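Local coordinates for protein transcriptional regulator (TetR/AcrR family) (Bacillus halodurans, PDB 5GP9) that probably represses fatty acid degradation genes by binding operator DNA through its helix-turn-helix motif and releasing it in response to an effector, at residues E81-L86 / D131-E136. Residues are numbered along the deposited sequence; the frame is centred on the assembly and turned at random.
With GOL (glycerol), chain D.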
loop_
_atom_site.group_PDB
_atom_site.type_symbol
_atom_site.label_atom_id
_atom_site.label_comp_id
_atom_site.label_asym_id
_atom_site.label_seq_id
_atom_site.Cartn_x
_atom_site.Cartn_y
_atom_site.Cartn_z
ATOM N N GLU A 81 17.348 5.813 17.587
ATOM C CA GLU A 81 18.115 4.691 17.109
ATOM C C GLU A 81 17.177 3.550 16.769
ATOM O O GLU A 81 17.372 2.907 15.756
ATOM C CB GLU A 81 19.135 4.244 18.175
ATOM C CG GLU A 81 20.403 3.579 17.677
ATOM C CD GLU A 81 21.268 3.130 18.861
ATOM O OE1 GLU A 81 21.493 1.906 19.016
ATOM O OE2 GLU A 81 21.654 3.995 19.684
ATOM N N LYS A 82 16.205 3.299 17.635
ATOM C CA LYS A 82 15.284 2.168 17.481
ATOM C C LYS A 82 14.438 2.270 16.185
ATOM O O LYS A 82 14.187 1.251 15.515
ATOM C CB LYS A 82 14.418 2.033 18.692
ATOM C CG LYS A 82 15.219 1.572 19.894
ATOM C CD LYS A 82 14.249 1.176 20.980
ATOM C CE LYS A 82 14.994 0.789 22.261
ATOM N NZ LYS A 82 14.006 0.410 23.300
ATOM N N LEU A 83 13.963 3.480 15.888
ATOM C CA LEU A 83 13.232 3.700 14.625
ATOM C C LEU A 83 14.223 3.447 13.460
ATOM O O LEU A 83 13.844 2.836 12.438
ATOM C CB LEU A 83 12.594 5.112 14.530
ATOM C CG LEU A 83 11.758 5.419 13.245
ATOM C CD1 LEU A 83 10.621 4.427 13.123
ATOM C CD2 LEU A 83 11.175 6.820 13.307
ATOM N N LYS A 84 15.495 3.869 13.587
ATOM C CA LYS A 84 16.409 3.685 12.533
ATOM C C LYS A 84 16.683 2.205 12.332
ATOM O O LYS A 84 16.720 1.808 11.199
ATOM C CB LYS A 84 17.723 4.472 12.728
ATOM C CG LYS A 84 18.654 4.369 11.526
ATOM C CD LYS A 84 19.961 5.165 11.672
ATOM C CE LYS A 84 19.769 6.680 11.593
ATOM N NZ LYS A 84 19.321 7.153 10.255
ATOM N N ILE A 85 16.759 1.413 13.430
ATOM C CA ILE A 85 16.879 -0.031 13.407
ATOM C C ILE A 85 15.722 -0.727 12.689
ATOM O O ILE A 85 15.929 -1.620 11.855
ATOM C CB ILE A 85 16.997 -0.609 14.845
ATOM C CG1 ILE A 85 18.434 -0.330 15.346
ATOM C CG2 ILE A 85 16.717 -2.113 14.905
ATOM C CD1 ILE A 85 18.674 -0.669 16.815
ATOM N N LEU A 86 14.540 -0.200 12.927
ATOM C CA LEU A 86 13.326 -0.754 12.294
ATOM C C LEU A 86 13.342 -0.458 10.794
ATOM O O LEU A 86 13.134 -1.388 10.009
ATOM C CB LEU A 86 12.051 -0.219 12.968
ATOM C CG LEU A 86 10.727 -0.813 12.453
ATOM C CD1 LEU A 86 9.722 -1.075 13.585
ATOM C CD2 LEU A 86 10.205 0.180 11.441
ATOM N N ASP A 131 3.728 0.001 17.250
ATOM C CA ASP A 131 2.974 0.661 18.346
ATOM C C ASP A 131 3.779 0.743 19.665
ATOM O O ASP A 131 3.867 1.862 20.274
ATOM C CB ASP A 131 1.655 -0.066 18.609
ATOM C CG ASP A 131 0.649 0.084 17.496
ATOM O OD1 ASP A 131 0.831 0.886 16.524
ATOM O OD2 ASP A 131 -0.354 -0.609 17.581
ATOM N N GLU A 132 4.466 -0.348 19.989
ATOM C CA GLU A 132 5.345 -0.336 21.158
ATOM C C GLU A 132 6.424 0.714 21.067
ATOM O O GLU A 132 6.680 1.420 22.045
ATOM C CB GLU A 132 6.010 -1.683 21.418
ATOM C CG GLU A 132 5.073 -2.878 21.629
ATOM C CD GLU A 132 5.847 -4.185 21.782
ATOM O OE1 GLU A 132 5.183 -5.229 21.804
ATOM O OE2 GLU A 132 7.123 -4.189 21.874
ATOM N N LEU A 133 7.078 0.827 19.909
ATOM C CA LEU A 133 8.069 1.845 19.690
ATOM C C LEU A 133 7.574 3.281 19.846
ATOM O O LEU A 133 8.255 4.162 20.420
ATOM C CB LEU A 133 8.688 1.667 18.317
ATOM C CG LEU A 133 9.830 2.596 18.027
ATOM C CD1 LEU A 133 10.959 2.397 19.036
ATOM C CD2 LEU A 133 10.325 2.407 16.586
ATOM N N LEU A 134 6.398 3.514 19.295
ATOM C CA LEU A 134 5.801 4.789 19.362
ATOM C C LEU A 134 5.418 5.174 20.818
ATOM O O LEU A 134 5.547 6.352 21.195
ATOM C CB LEU A 134 4.560 4.808 18.485
ATOM C CG LEU A 134 4.939 4.845 16.993
ATOM C CD1 LEU A 134 3.710 4.474 16.198
ATOM C CD2 LEU A 134 5.360 6.219 16.566
ATOM N N MET A 135 4.827 4.205 21.504
ATOM C CA MET A 135 4.471 4.354 22.936
ATOM C C MET A 135 5.684 4.714 23.793
ATOM O O MET A 135 5.593 5.617 24.649
ATOM C CB MET A 135 3.870 3.048 23.478
ATOM C CG MET A 135 2.476 2.679 23.010
ATOM S SD MET A 135 1.355 4.076 22.896
ATOM C CE MET A 135 1.058 4.371 24.674
ATOM N N GLU A 136 6.783 3.965 23.583
ATOM C CA GLU A 136 8.100 4.229 24.212
ATOM C C GLU A 136 8.604 5.614 23.943
ATOM O O GLU A 136 8.975 6.400 24.873
ATOM C CB GLU A 136 9.119 3.182 23.761
ATOM C CG GLU A 136 10.409 3.254 24.514
ATOM C CD GLU A 136 11.453 2.235 24.100
ATOM O OE1 GLU A 136 11.136 1.241 23.389
ATOM O OE2 GLU A 136 12.615 2.473 24.539
HETATM C C1 GOL D . 9.687 -1.558 22.734
HETATM O O1 GOL D . 9.523 -0.261 22.105
HETATM C C2 GOL D . 10.373 -2.519 21.763
HETATM O O2 GOL D . 10.109 -3.880 22.148
HETATM C C3 GOL D . 11.885 -2.280 21.610
HETATM O O3 GOL D . 12.461 -1.650 22.744
#
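Lys82 and Glu136 form a salt bridge between two nearly antiparallel helices. The axes of segments 81-86 and 131-136 come within 10.8 Å and run at 163° to each other. Lys82 has CG anti to its carbonyl carbon (chi1 -69°) and an extended chain from there on. This carries NZ across to the carboxylate, and the two side chains meet at about a right angle. Lys82 NZ donates to the syn lone pair of Glu136 OE2 at 2.8 Å, and a weak bond goes to Glu136 OE1. One ammonium group therefore faces both oxygens. A glycerol, probably from the crystallisation liquor, bridges the same charges. Glycerol O3 accepts from Lys82 NZ at 2.6 Å, while glycerol O1 donates to Glu136 OE1 at 2.6 Å. Glycerol O2 reaches Glu132 OE2, which also pairs with Arg70.

Next to the salt bridge, Leu133 points toward segment 81-86 and both its methyls touch it. Leu133 CD1 presses on Lys82 CB at 3.5 Å, a tight fit. Leu133 CD2 lies over the backbone of Leu83, 3.7 Å from Leu83 CA, and touches Leu83 CD1 at 4.0 Å. Leu83 also packs on His184 and Leu188, and on Leu191 of the second subunit. The contact joins helices 79-95 and 113-139 in the all-helical C-terminal domain typical of TetR-family regulators.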